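PDB 3F8T: predicted ATPase involved in replication control, Cdc46/Mcm family from Methanopyrus kandleri AV19, which probably binds ATP and single-stranded DNA as a homolog of the MCM replicative helicases, which unwind DNA at the replication fork. Local coordinates for residues A191-F196 / L403-R408; R197-K202 / T206-A211; R210-L215 / M224-L229. The protein carries 2 engineered substitutions. All blocks are in the same frame, centred on the assembly; numbering follows the deposited sequence.

Interaction 1 (A191-F196 / L403-R408); sequences AELEEF and LLYAIR
Helix 190-201, in the P-loop ATPase part of this MCM homolog, packs against helix 396-409, which leads into the AAA-lid part of the chain, and Phe196 and Tyr405 carry most of the contact. The two rings meet obliquely, their centroids 5.2 Å apart and their planes inclined at 46°, an arrangement that is neither a parallel stack nor a T. The CD2 and CE2 atoms of Phe196 do the touching: CD2 lies over a face of the tyrosine ring, displaced toward the rim, 3.6 Å from Tyr405 CD2. The neighbouring Phe196 CE2 reaches inward to the root of the tyrosine, 3.6 Å from Tyr405 CB. Tyr405 holds its CG anti to the backbone N (chi1 -176°), which stretches the ring out toward helix 190-201. At the far end of that ring, one turn before Phe196, Leu193 supplies a methyl: its CD1 sits 3.4 Å from Tyr405 OH and 3.8 Å from Tyr405 CZ. The two side chains cross at about a right angle. No hydrogen bond spans these segments, but Glu192 of 191-196 makes a salt bridge to Arg401, one turn before Tyr405 on helix 396-409, and Phe196 also rests on Leu398 and Arg401. This is helix-on-helix packing through aromatic and aliphatic side chains, joining the P-loop part to the lid part of an AAA+ ATPase.

Interaction 2 (R197-K202 / T206-A211); sequences RELADK and TTFARA
Thr207 is the first residue of 206-211 to meet the other helix, and what it meets is Leu199. The leucine CD1 faces both branches of the threonine at about the same distance, Leu199 CD1 standing 4.4 Å from Thr207 OG1 and 4.4 Å from Thr207 CG2, so the approach is a loose one to hydroxyl and methyl alike. The hydroxyl has its polar partner close by in the chain, in a hydrogen bond with the backbone O of Asp203, just ahead of helix 204-212. Chi1 of -58° sets OG1 where it can make this bond.

Phe208 comes next. Its CB does not point straight at the opposite helix, yet the ring extends far enough for CE1 to come within 4.5 Å of Leu199 CD2. The two methyls of Leu199 are therefore divided between consecutive residues, CD1 going to the threonine and CD2 to the phenylalanine. With CG anti to the backbone N (chi1 -174°), the leucine carries this fork out toward helix 204-212. Neighbouring parts of the fold close round the pair: Tyr402 of helix 396-409 touches both Leu199 and Phe208, and Phe230, just after helix 219-229, packs edge-to-face with the Phe208 ring.

Between 197-202 and 206-211 themselves there is no hydrogen bond or salt bridge. The chemistry is thus light dispersion contact between two consecutive helices joined by a short turn, with the threonine hydroxyl satisfied locally and Tyr402 bridging the leucine and the phenylalanine.

Interaction 3 (R210-L215 / M224-L229); sequences RAIAPL and MLALQL
Ile212 is the bump here, and helix 219-229 offers the hollow: a shallow groove on its surface floored by Ala226 and flanked by Leu225 and Leu229. The isoleucine stands in the last turn of helix 204-212, just before the chain leaves helical geometry at Ala213. Its CG1 is anti to the carbonyl carbon (chi1 -64°) and the chain continues extended through CD1, so the delta methyl becomes the leading tip.

That tip settles against the backbone itself, with Ile212 CD1 3.3 Å from Ala226 N and 3.5 Å from Ala226 CA. The small side chain of Ala226 probably helps to allow this close approach, and Ala226 CB lies 4.0 Å from the same Ile212 CD1. Two leucines one turn apart flank the tip. Leu229 CD1 touches Ile212 CD1 at 3.8 Å, and Leu225 CB lies 3.9 Å from that same Ile212 CD1. The second branch of the isoleucine has a task of its own, for Ile212 CG2 packs against Leu225 CD1 at 3.7 Å.

An alanine at Ile212 is likely to open a gap over the backbone of Ala226 and leave Leu229 without the delta methyl and Leu225 without both methyls that pack on it. Val258 of helix 248-261 and Leu262 beyond it reach both Ile212 and Leu229, while Leu225 leans on Leu343 of strand 341-346. The whole is a buried aliphatic interface where two successive helices pack beside the central parallel sheet of a P-loop, AAA+ type ATPase.

How the interactions relate
From the N terminus, the chain enters helix 190-201, whose first half belongs to interaction 1 and whose second half to interaction 2. Interaction 2 closes a very short loop, the turn into helix 204-212. Interaction 3 starts on the end of that helix, sharing Arg210 and Ala211, and closes the next short loop onto helix 219-229. Phe208 CB, 3.7 Å from Ala226 CB, joins the two contacts directly. Both lie within the much longer loop of interaction 1, which returns after some two hundred residues on helix 396-409. Leu403 CD1 then packs 3.5 Å from Leu229 O, so the lid-side helix meets both ends of this helical run.

Interaction 1 (A191-F196 / L403-R408)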
ATOM      1  N   ALA A 191      -7.898   4.845 -24.637  1.00 32.54           N
ATOM      2  CA  ALA A 191      -9.222   4.237 -24.493  1.00 32.01           C
ATOM      3  C   ALA A 191      -9.609   4.078 -23.015  1.00 31.28           C
ATOM      4  O   ALA A 191     -10.739   4.373 -22.636  1.00 31.26           O
ATOM      5  CB  ALA A 191      -9.308   2.883 -25.234  1.00 32.31           C
ATOM      6  N   GLU A 192      -8.674   3.620 -22.191  1.00 30.98           N
ATOM      7  CA  GLU A 192      -8.969   3.456 -20.765  1.00 30.57           C
ATOM      8  C   GLU A 192      -9.103   4.816 -20.074  1.00 30.20           C
ATOM      9  O   GLU A 192     -10.015   5.027 -19.284  1.00 30.68           O
ATOM     10  CB  GLU A 192      -7.922   2.600 -20.068  1.00 30.38           C
ATOM     11  CG  GLU A 192      -8.394   2.141 -18.693  1.00 30.44           C
ATOM     12  CD  GLU A 192      -7.373   1.342 -17.923  1.00 30.17           C
ATOM     13  OE1 GLU A 192      -6.160   1.407 -18.237  1.00 29.08           O
ATOM     14  OE2 GLU A 192      -7.800   0.662 -16.968  1.00 30.54           O
ATOM     15  N   LEU A 193      -8.201   5.742 -20.385  1.00 30.33           N
ATOM     16  CA  LEU A 193      -8.328   7.112 -19.888  1.00 30.19           C
ATOM     17  C   LEU A 193      -9.711   7.699 -20.202  1.00 29.94           C
ATOM     18  O   LEU A 193     -10.325   8.374 -19.364  1.00 29.31           O
ATOM     19  CB  LEU A 193      -7.204   7.986 -20.455  1.00 30.55           C
ATOM     20  CG  LEU A 193      -6.890   9.301 -19.757  1.00 31.22           C
ATOM     21  CD1 LEU A 193      -6.632   9.118 -18.249  1.00 30.50           C
ATOM     22  CD2 LEU A 193      -5.692   9.955 -20.445  1.00 30.43           C
ATOM     23  N   GLU A 194     -10.210   7.416 -21.407  1.00 29.61           N
ATOM     24  CA  GLU A 194     -11.558   7.813 -21.803  1.00 29.65           C
ATOM     25  C   GLU A 194     -12.641   7.178 -20.916  1.00 28.80           C
ATOM     26  O   GLU A 194     -13.562   7.871 -20.494  1.00 28.38           O
ATOM     27  CB  GLU A 194     -11.800   7.518 -23.300  1.00 30.36           C
ATOM     28  CG  GLU A 194     -13.156   7.989 -23.871  1.00 32.88           C
ATOM     29  CD  GLU A 194     -13.532   9.448 -23.534  1.00 36.73           C
ATOM     30  OE1 GLU A 194     -12.652  10.344 -23.544  1.00 36.80           O
ATOM     31  OE2 GLU A 194     -14.731   9.696 -23.262  1.00 39.47           O
ATOM     32  N   GLU A 195     -12.519   5.878 -20.624  1.00 27.93           N
ATOM     33  CA  GLU A 195     -13.454   5.208 -19.705  1.00 28.11           C
ATOM     34  C   GLU A 195     -13.432   5.897 -18.344  1.00 26.40           C
ATOM     35  O   GLU A 195     -14.480   6.148 -17.755  1.00 26.89           O
ATOM     36  CB  GLU A 195     -13.101   3.733 -19.489  1.00 28.40           C
ATOM     37  CG  GLU A 195     -13.146   2.827 -20.709  1.00 31.16           C
ATOM     38  CD  GLU A 195     -12.980   1.358 -20.306  1.00 31.12           C
ATOM     39  OE1 GLU A 195     -13.961   0.742 -19.821  1.00 35.21           O
ATOM     40  OE2 GLU A 195     -11.860   0.827 -20.447  1.00 36.79           O
ATOM     41  N   PHE A 196     -12.228   6.185 -17.854  1.00 25.16           N
ATOM     42  CA  PHE A 196     -12.037   6.868 -16.563  1.00 24.30           C
ATOM     43  C   PHE A 196     -12.763   8.205 -16.559  1.00 23.98           C
ATOM     44  O   PHE A 196     -13.511   8.507 -15.636  1.00 23.63           O
ATOM     45  CB  PHE A 196     -10.542   7.088 -16.280  1.00 23.92           C
ATOM     46  CG  PHE A 196      -9.769   5.840 -15.891  1.00 23.59           C
ATOM     47  CD1 PHE A 196     -10.358   4.574 -15.864  1.00 23.03           C
ATOM     48  CD2 PHE A 196      -8.414   5.947 -15.579  1.00 24.35           C
ATOM     49  CE1 PHE A 196      -9.617   3.456 -15.504  1.00 22.03           C
ATOM     50  CE2 PHE A 196      -7.651   4.835 -15.239  1.00 22.87           C
ATOM     51  CZ  PHE A 196      -8.250   3.582 -15.198  1.00 23.90           C
ATOM     52  N   LEU A 403      -9.548   3.380  -9.262  1.00 18.18           N
ATOM     53  CA  LEU A 403      -9.188   3.754  -7.887  1.00 18.86           C
ATOM     54  C   LEU A 403      -7.692   3.990  -7.771  1.00 18.64           C
ATOM     55  O   LEU A 403      -7.248   5.020  -7.260  1.00 18.97           O
ATOM     56  CB  LEU A 403      -9.611   2.664  -6.905  1.00 18.86           C
ATOM     57  CG  LEU A 403      -9.178   2.787  -5.435  1.00 18.69           C
ATOM     58  CD1 LEU A 403      -9.707   4.072  -4.776  1.00 18.17           C
ATOM     59  CD2 LEU A 403      -9.672   1.556  -4.680  1.00 18.76           C
ATOM     60  N   LEU A 404      -6.916   3.034  -8.261  1.00 18.97           N
ATOM     61  CA  LEU A 404      -5.457   3.128  -8.236  1.00 20.14           C
ATOM     62  C   LEU A 404      -4.979   4.413  -8.896  1.00 20.35           C
ATOM     63  O   LEU A 404      -4.052   5.104  -8.398  1.00 20.01           O
ATOM     64  CB  LEU A 404      -4.851   1.920  -8.962  1.00 20.34           C
ATOM     65  CG  LEU A 404      -4.802   0.595  -8.196  1.00 22.59           C
ATOM     66  CD1 LEU A 404      -4.331  -0.514  -9.122  1.00 24.45           C
ATOM     67  CD2 LEU A 404      -3.872   0.691  -6.991  1.00 21.07           C
ATOM     68  N   TYR A 405      -5.578   4.692 -10.047  1.00 20.40           N
ATOM     69  CA  TYR A 405      -5.287   5.893 -10.806  1.00 20.79           C
ATOM     70  C   TYR A 405      -5.621   7.151  -9.984  1.00 19.96           C
ATOM     71  O   TYR A 405      -4.772   8.055  -9.803  1.00 20.10           O
ATOM     72  CB  TYR A 405      -6.067   5.857 -12.121  1.00 21.12           C
ATOM     73  CG  TYR A 405      -5.776   7.020 -13.034  1.00 23.32           C
ATOM     74  CD1 TYR A 405      -4.585   7.085 -13.757  1.00 25.25           C
ATOM     75  CD2 TYR A 405      -6.693   8.052 -13.179  1.00 24.42           C
ATOM     76  CE1 TYR A 405      -4.323   8.170 -14.597  1.00 25.96           C
ATOM     77  CE2 TYR A 405      -6.442   9.128 -14.009  1.00 24.97           C
ATOM     78  CZ  TYR A 405      -5.266   9.174 -14.713  1.00 24.40           C
ATOM     79  OH  TYR A 405      -5.025  10.245 -15.526  1.00 27.64           O
ATOM     80  N   ALA A 406      -6.843   7.195  -9.464  1.00 19.71           N
ATOM     81  CA  ALA A 406      -7.334   8.356  -8.712  1.00 19.96           C
ATOM     82  C   ALA A 406      -6.447   8.689  -7.503  1.00 20.68           C
ATOM     83  O   ALA A 406      -6.147   9.862  -7.253  1.00 20.61           O
ATOM     84  CB  ALA A 406      -8.798   8.109  -8.259  1.00 19.31           C
ATOM     85  N   ILE A 407      -6.035   7.653  -6.767  1.00 21.67           N
ATOM     86  CA  ILE A 407      -5.193   7.812  -5.559  1.00 22.23           C
ATOM     87  C   ILE A 407      -3.843   8.418  -5.908  1.00 22.84           C
ATOM     88  O   ILE A 407      -3.354   9.317  -5.208  1.00 22.57           O
ATOM     89  CB  ILE A 407      -4.940   6.452  -4.819  1.00 22.16           C
ATOM     90  CG1 ILE A 407      -6.225   5.905  -4.196  1.00 22.89           C
ATOM     91  CG2 ILE A 407      -3.828   6.603  -3.691  1.00 22.99           C
ATOM     92  CD1 ILE A 407      -6.057   4.439  -3.692  1.00 20.91           C
ATOM     93  N   ARG A 408      -3.226   7.905  -6.969  1.00 23.56           N
ATOM     94  CA  ARG A 408      -1.882   8.337  -7.355  1.00 24.93           C
ATOM     95  C   ARG A 408      -1.936   9.744  -7.959  1.00 24.16           C
ATOM     96  O   ARG A 408      -1.041  10.564  -7.733  1.00 23.35           O
ATOM     97  CB  ARG A 408      -1.262   7.364  -8.373  1.00 24.97           C
ATOM     98  CG  ARG A 408       0.213   7.719  -8.741  1.00 27.00           C
ATOM     99  CD  ARG A 408       0.798   6.719  -9.745  1.00 28.38           C
ATOM    100  NE  ARG A 408      -0.046   6.653 -10.938  1.00 35.05           N
ATOM    101  CZ  ARG A 408       0.141   7.363 -12.048  1.00 37.31           C
ATOM    102  NH1 ARG A 408       1.187   8.188 -12.158  1.00 39.48           N
ATOM    103  NH2 ARG A 408      -0.713   7.238 -13.057  1.00 35.92           N
TER

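Interaction 2 (R197-K202 / T206-A211)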
ATOM      1  N   ARG A 197     -12.554   9.013 -17.603  1.00 24.17           N
ATOM      2  CA  ARG A 197     -13.192  10.323 -17.656  1.00 24.16           C
ATOM      3  C   ARG A 197     -14.709  10.208 -17.672  1.00 24.44           C
ATOM      4  O   ARG A 197     -15.390  10.975 -17.000  1.00 24.26           O
ATOM      5  CB  ARG A 197     -12.692  11.168 -18.832  1.00 24.09           C
ATOM      6  CG  ARG A 197     -13.279  12.589 -18.859  1.00 24.80           C
ATOM      7  CD  ARG A 197     -13.036  13.358 -17.537  1.00 24.20           C
ATOM      8  NE  ARG A 197     -11.628  13.382 -17.125  1.00 25.62           N
ATOM      9  CZ  ARG A 197     -11.208  13.781 -15.924  1.00 24.99           C
ATOM     10  NH1 ARG A 197     -12.090  14.187 -15.020  1.00 26.23           N
ATOM     11  NH2 ARG A 197      -9.912  13.773 -15.624  1.00 24.15           N
ATOM     12  N   GLU A 198     -15.232   9.225 -18.406  1.00 25.60           N
ATOM     13  CA  GLU A 198     -16.671   8.968 -18.415  1.00 26.97           C
ATOM     14  C   GLU A 198     -17.200   8.577 -17.040  1.00 26.99           C
ATOM     15  O   GLU A 198     -18.244   9.067 -16.619  1.00 27.01           O
ATOM     16  CB  GLU A 198     -17.026   7.905 -19.453  1.00 27.89           C
ATOM     17  CG  GLU A 198     -16.972   8.450 -20.889  1.00 31.63           C
ATOM     18  CD  GLU A 198     -17.072   7.351 -21.923  1.00 36.45           C
ATOM     19  OE1 GLU A 198     -17.856   6.403 -21.701  1.00 38.96           O
ATOM     20  OE2 GLU A 198     -16.369   7.438 -22.953  1.00 40.44           O
ATOM     21  N   LEU A 199     -16.468   7.715 -16.340  1.00 27.67           N
ATOM     22  CA  LEU A 199     -16.868   7.311 -14.987  1.00 27.64           C
ATOM     23  C   LEU A 199     -16.901   8.532 -14.066  1.00 27.96           C
ATOM     24  O   LEU A 199     -17.904   8.774 -13.386  1.00 28.41           O
ATOM     25  CB  LEU A 199     -15.944   6.202 -14.444  1.00 27.41           C
ATOM     26  CG  LEU A 199     -16.261   5.535 -13.096  1.00 27.71           C
ATOM     27  CD1 LEU A 199     -17.726   5.141 -12.992  1.00 28.33           C
ATOM     28  CD2 LEU A 199     -15.358   4.316 -12.870  1.00 27.56           C
ATOM     29  N   ALA A 200     -15.828   9.319 -14.074  1.00 28.48           N
ATOM     30  CA  ALA A 200     -15.755  10.569 -13.293  1.00 28.96           C
ATOM     31  C   ALA A 200     -16.928  11.534 -13.501  1.00 29.87           C
ATOM     32  O   ALA A 200     -17.424  12.137 -12.546  1.00 29.12           O
ATOM     33  CB  ALA A 200     -14.445  11.281 -13.562  1.00 28.78           C
ATOM     34  N   ASP A 201     -17.356  11.683 -14.750  1.00 31.10           N
ATOM     35  CA  ASP A 201     -18.450  12.595 -15.096  1.00 32.59           C
ATOM     36  C   ASP A 201     -19.819  12.127 -14.596  1.00 33.49           C
ATOM     37  O   ASP A 201     -20.708  12.947 -14.374  1.00 34.28           O
ATOM     38  CB  ASP A 201     -18.498  12.818 -16.612  1.00 32.70           C
ATOM     39  CG  ASP A 201     -17.442  13.793 -17.095  1.00 34.18           C
ATOM     40  OD1 ASP A 201     -16.930  14.591 -16.282  1.00 36.72           O
ATOM     41  OD2 ASP A 201     -17.119  13.766 -18.294  1.00 35.26           O
ATOM     42  N   LYS A 202     -19.988  10.815 -14.424  1.00 34.22           N
ATOM     43  CA  LYS A 202     -21.270  10.236 -14.009  1.00 35.40           C
ATOM     44  C   LYS A 202     -21.552  10.392 -12.509  1.00 35.26           C
ATOM     45  O   LYS A 202     -21.549  11.490 -11.967  1.00 36.56           O
ATOM     46  CB  LYS A 202     -21.302   8.753 -14.366  1.00 35.58           C
ATOM     47  CG  LYS A 202     -21.439   8.472 -15.842  1.00 38.62           C
ATOM     48  CD  LYS A 202     -21.341   6.983 -16.108  1.00 42.13           C
ATOM     49  CE  LYS A 202     -21.058   6.709 -17.582  1.00 43.40           C
ATOM     50  NZ  LYS A 202     -20.440   5.366 -17.773  1.00 45.51           N
ATOM     51  N   THR A 206     -22.175   6.244  -6.440  1.00 23.02           N
ATOM     52  CA  THR A 206     -23.227   5.221  -6.500  1.00 24.08           C
ATOM     53  C   THR A 206     -22.747   3.910  -7.120  1.00 23.51           C
ATOM     54  O   THR A 206     -23.052   2.813  -6.627  1.00 23.94           O
ATOM     55  CB  THR A 206     -24.488   5.765  -7.215  1.00 23.99           C
ATOM     56  OG1 THR A 206     -24.965   6.908  -6.486  1.00 25.80           O
ATOM     57  CG2 THR A 206     -25.572   4.715  -7.223  1.00 26.54           C
ATOM     58  N   THR A 207     -21.971   4.023  -8.192  1.00 23.64           N
ATOM     59  CA  THR A 207     -21.388   2.849  -8.838  1.00 23.55           C
ATOM     60  C   THR A 207     -20.539   2.013  -7.872  1.00 23.53           C
ATOM     61  O   THR A 207     -20.717   0.790  -7.788  1.00 23.53           O
ATOM     62  CB  THR A 207     -20.561   3.272 -10.056  1.00 24.23           C
ATOM     63  OG1 THR A 207     -21.408   3.991 -10.958  1.00 23.81           O
ATOM     64  CG2 THR A 207     -19.993   2.077 -10.755  1.00 24.40           C
ATOM     65  N   PHE A 208     -19.603   2.655  -7.166  1.00 22.39           N
ATOM     66  CA  PHE A 208     -18.745   1.937  -6.233  1.00 21.79           C
ATOM     67  C   PHE A 208     -19.545   1.387  -5.057  1.00 21.72           C
ATOM     68  O   PHE A 208     -19.301   0.263  -4.626  1.00 21.22           O
ATOM     69  CB  PHE A 208     -17.601   2.834  -5.729  1.00 21.46           C
ATOM     70  CG  PHE A 208     -16.399   2.855  -6.616  1.00 20.11           C
ATOM     71  CD1 PHE A 208     -16.280   3.805  -7.629  1.00 19.69           C
ATOM     72  CD2 PHE A 208     -15.369   1.923  -6.435  1.00 18.02           C
ATOM     73  CE1 PHE A 208     -15.130   3.837  -8.440  1.00 20.43           C
ATOM     74  CE2 PHE A 208     -14.226   1.944  -7.233  1.00 19.05           C
ATOM     75  CZ  PHE A 208     -14.116   2.894  -8.253  1.00 20.91           C
ATOM     76  N   ALA A 209     -20.523   2.159  -4.571  1.00 22.30           N
ATOM     77  CA  ALA A 209     -21.358   1.770  -3.429  1.00 22.64           C
ATOM     78  C   ALA A 209     -22.140   0.494  -3.724  1.00 22.92           C
ATOM     79  O   ALA A 209     -22.227  -0.405  -2.898  1.00 22.60           O
ATOM     80  CB  ALA A 209     -22.323   2.912  -3.060  1.00 22.22           C
ATOM     81  N   ARG A 210     -22.710   0.423  -4.919  1.00 24.26           N
ATOM     82  CA  ARG A 210     -23.453  -0.758  -5.345  1.00 25.08           C
ATOM     83  C   ARG A 210     -22.541  -1.946  -5.605  1.00 24.86           C
ATOM     84  O   ARG A 210     -22.906  -3.097  -5.327  1.00 24.58           O
ATOM     85  CB  ARG A 210     -24.311  -0.443  -6.571  1.00 26.33           C
ATOM     86  CG  ARG A 210     -25.716   0.026  -6.193  1.00 30.35           C
ATOM     87  CD  ARG A 210     -25.998   1.435  -6.629  1.00 37.49           C
ATOM     88  NE  ARG A 210     -27.396   1.824  -6.412  1.00 41.66           N
ATOM     89  CZ  ARG A 210     -27.903   2.208  -5.240  1.00 45.30           C
ATOM     90  NH1 ARG A 210     -29.183   2.556  -5.150  1.00 46.65           N
ATOM     91  NH2 ARG A 210     -27.136   2.243  -4.152  1.00 46.20           N
ATOM     92  N   ALA A 211     -21.339  -1.679  -6.109  1.00 24.41           N
ATOM     93  CA  ALA A 211     -20.356  -2.736  -6.287  1.00 24.41           C
ATOM     94  C   ALA A 211     -20.021  -3.379  -4.944  1.00 24.43           C
ATOM     95  O   ALA A 211     -19.935  -4.598  -4.841  1.00 24.48           O
ATOM     96  CB  ALA A 211     -19.098  -2.191  -6.947  1.00 24.40           C
TER

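Interaction 3 (R210-L215 / M224-L229)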
ATOM      1  N   ARG A 210     -22.710   0.423  -4.919  1.00 24.26           N
ATOM      2  CA  ARG A 210     -23.453  -0.758  -5.345  1.00 25.08           C
ATOM      3  C   ARG A 210     -22.541  -1.946  -5.605  1.00 24.86           C
ATOM      4  O   ARG A 210     -22.906  -3.097  -5.327  1.00 24.58           O
ATOM      5  CB  ARG A 210     -24.311  -0.443  -6.571  1.00 26.33           C
ATOM      6  CG  ARG A 210     -25.716   0.026  -6.193  1.00 30.35           C
ATOM      7  CD  ARG A 210     -25.998   1.435  -6.629  1.00 37.49           C
ATOM      8  NE  ARG A 210     -27.396   1.824  -6.412  1.00 41.66           N
ATOM      9  CZ  ARG A 210     -27.903   2.208  -5.240  1.00 45.30           C
ATOM     10  NH1 ARG A 210     -29.183   2.556  -5.150  1.00 46.65           N
ATOM     11  NH2 ARG A 210     -27.136   2.243  -4.152  1.00 46.20           N
ATOM     12  N   ALA A 211     -21.339  -1.679  -6.109  1.00 24.41           N
ATOM     13  CA  ALA A 211     -20.356  -2.736  -6.287  1.00 24.41           C
ATOM     14  C   ALA A 211     -20.021  -3.379  -4.944  1.00 24.43           C
ATOM     15  O   ALA A 211     -19.935  -4.598  -4.841  1.00 24.48           O
ATOM     16  CB  ALA A 211     -19.098  -2.191  -6.947  1.00 24.40           C
ATOM     17  N   ILE A 212     -19.859  -2.554  -3.915  1.00 23.71           N
ATOM     18  CA  ILE A 212     -19.463  -3.028  -2.590  1.00 23.74           C
ATOM     19  C   ILE A 212     -20.582  -3.712  -1.812  1.00 24.69           C
ATOM     20  O   ILE A 212     -20.376  -4.776  -1.203  1.00 24.87           O
ATOM     21  CB  ILE A 212     -18.885  -1.868  -1.732  1.00 23.42           C
ATOM     22  CG1 ILE A 212     -17.595  -1.331  -2.363  1.00 22.77           C
ATOM     23  CG2 ILE A 212     -18.647  -2.339  -0.289  1.00 23.05           C
ATOM     24  CD1 ILE A 212     -17.120  -0.008  -1.764  1.00 23.54           C
ATOM     25  N   ALA A 213     -21.761  -3.103  -1.817  1.00 25.59           N
ATOM     26  CA  ALA A 213     -22.853  -3.563  -0.967  1.00 27.22           C
ATOM     27  C   ALA A 213     -24.186  -3.413  -1.683  1.00 28.43           C
ATOM     28  O   ALA A 213     -24.903  -2.442  -1.456  1.00 28.86           O
ATOM     29  CB  ALA A 213     -22.858  -2.806   0.371  1.00 27.24           C
ATOM     30  N   PRO A 214     -24.507  -4.373  -2.561  1.00 30.21           N
ATOM     31  CA  PRO A 214     -25.681  -4.284  -3.427  1.00 32.07           C
ATOM     32  C   PRO A 214     -27.008  -4.702  -2.770  1.00 33.50           C
ATOM     33  O   PRO A 214     -28.062  -4.576  -3.404  1.00 35.63           O
ATOM     34  CB  PRO A 214     -25.328  -5.234  -4.581  1.00 31.77           C
ATOM     35  CG  PRO A 214     -24.459  -6.256  -3.974  1.00 31.55           C
ATOM     36  CD  PRO A 214     -23.746  -5.615  -2.800  1.00 30.52           C
ATOM     37  N   LEU A 215     -26.973  -5.181  -1.528  1.00 34.29           N
ATOM     38  CA  LEU A 215     -28.197  -5.654  -0.863  1.00 34.91           C
ATOM     39  C   LEU A 215     -29.148  -4.499  -0.539  1.00 34.68           C
ATOM     40  O   LEU A 215     -28.690  -3.389  -0.237  1.00 34.15           O
ATOM     41  CB  LEU A 215     -27.868  -6.483   0.393  1.00 35.61           C
ATOM     42  CG  LEU A 215     -27.086  -7.789   0.165  1.00 37.29           C
ATOM     43  CD1 LEU A 215     -26.948  -8.583   1.461  1.00 40.52           C
ATOM     44  CD2 LEU A 215     -27.708  -8.665  -0.948  1.00 38.81           C
ATOM     45  N   MET A 224     -20.145   4.820   2.353  1.00 18.96           N
ATOM     46  CA  MET A 224     -19.064   4.928   3.355  1.00 19.62           C
ATOM     47  C   MET A 224     -17.819   4.124   2.967  1.00 18.99           C
ATOM     48  O   MET A 224     -16.701   4.625   3.025  1.00 17.93           O
ATOM     49  CB  MET A 224     -19.558   4.418   4.709  1.00 20.23           C
ATOM     50  CG  MET A 224     -20.626   5.267   5.344  1.00 21.95           C
ATOM     51  SD  MET A 224     -21.038   4.516   6.948  1.00 23.89           S
ATOM     52  CE  MET A 224     -22.196   5.759   7.493  1.00 23.94           C
ATOM     53  N   LEU A 225     -18.020   2.862   2.604  1.00 18.93           N
ATOM     54  CA  LEU A 225     -16.922   1.993   2.187  1.00 18.83           C
ATOM     55  C   LEU A 225     -16.293   2.420   0.861  1.00 18.58           C
ATOM     56  O   LEU A 225     -15.082   2.297   0.692  1.00 18.62           O
ATOM     57  CB  LEU A 225     -17.387   0.538   2.114  1.00 19.50           C
ATOM     58  CG  LEU A 225     -18.020  -0.039   3.391  1.00 23.16           C
ATOM     59  CD1 LEU A 225     -18.163  -1.544   3.259  1.00 25.85           C
ATOM     60  CD2 LEU A 225     -17.186   0.259   4.588  1.00 22.74           C
ATOM     61  N   ALA A 226     -17.115   2.887  -0.084  1.00 17.38           N
ATOM     62  CA  ALA A 226     -16.582   3.462  -1.331  1.00 17.31           C
ATOM     63  C   ALA A 226     -15.623   4.629  -1.038  1.00 16.73           C
ATOM     64  O   ALA A 226     -14.484   4.654  -1.511  1.00 16.37           O
ATOM     65  CB  ALA A 226     -17.710   3.921  -2.231  1.00 17.22           C
ATOM     66  N   LEU A 227     -16.068   5.580  -0.224  1.00 16.27           N
ATOM     67  CA  LEU A 227     -15.228   6.734   0.080  1.00 16.02           C
ATOM     68  C   LEU A 227     -14.006   6.324   0.921  1.00 15.81           C
ATOM     69  O   LEU A 227     -12.922   6.874   0.773  1.00 15.21           O
ATOM     70  CB  LEU A 227     -16.063   7.843   0.744  1.00 16.06           C
ATOM     71  CG  LEU A 227     -17.136   8.471  -0.174  1.00 16.86           C
ATOM     72  CD1 LEU A 227     -18.093   9.305   0.638  1.00 17.82           C
ATOM     73  CD2 LEU A 227     -16.509   9.324  -1.294  1.00 17.52           C
ATOM     74  N   GLN A 228     -14.164   5.343   1.800  1.00 16.08           N
ATOM     75  CA  GLN A 228     -12.975   4.805   2.485  1.00 16.21           C
ATOM     76  C   GLN A 228     -11.870   4.327   1.510  1.00 16.18           C
ATOM     77  O   GLN A 228     -10.693   4.658   1.688  1.00 14.98           O
ATOM     78  CB  GLN A 228     -13.347   3.696   3.477  1.00 16.27           C
ATOM     79  CG  GLN A 228     -12.110   3.095   4.161  1.00 16.19           C
ATOM     80  CD  GLN A 228     -12.469   1.991   5.111  1.00 16.64           C
ATOM     81  OE1 GLN A 228     -13.239   1.093   4.763  1.00 15.87           O
ATOM     82  NE2 GLN A 228     -11.924   2.048   6.335  1.00 16.20           N
ATOM     83  N   LEU A 229     -12.253   3.588   0.473  1.00 15.73           N
ATOM     84  CA  LEU A 229     -11.283   3.157  -0.553  1.00 17.04           C
ATOM     85  C   LEU A 229     -10.537   4.344  -1.150  1.00 17.22           C
ATOM     86  O   LEU A 229      -9.319   4.312  -1.293  1.00 16.86           O
ATOM     87  CB  LEU A 229     -11.964   2.363  -1.675  1.00 16.62           C
ATOM     88  CG  LEU A 229     -12.350   0.923  -1.279  1.00 19.25           C
ATOM     89  CD1 LEU A 229     -13.340   0.363  -2.318  1.00 20.33           C
ATOM     90  CD2 LEU A 229     -11.136   0.023  -1.148  1.00 21.04           C
TER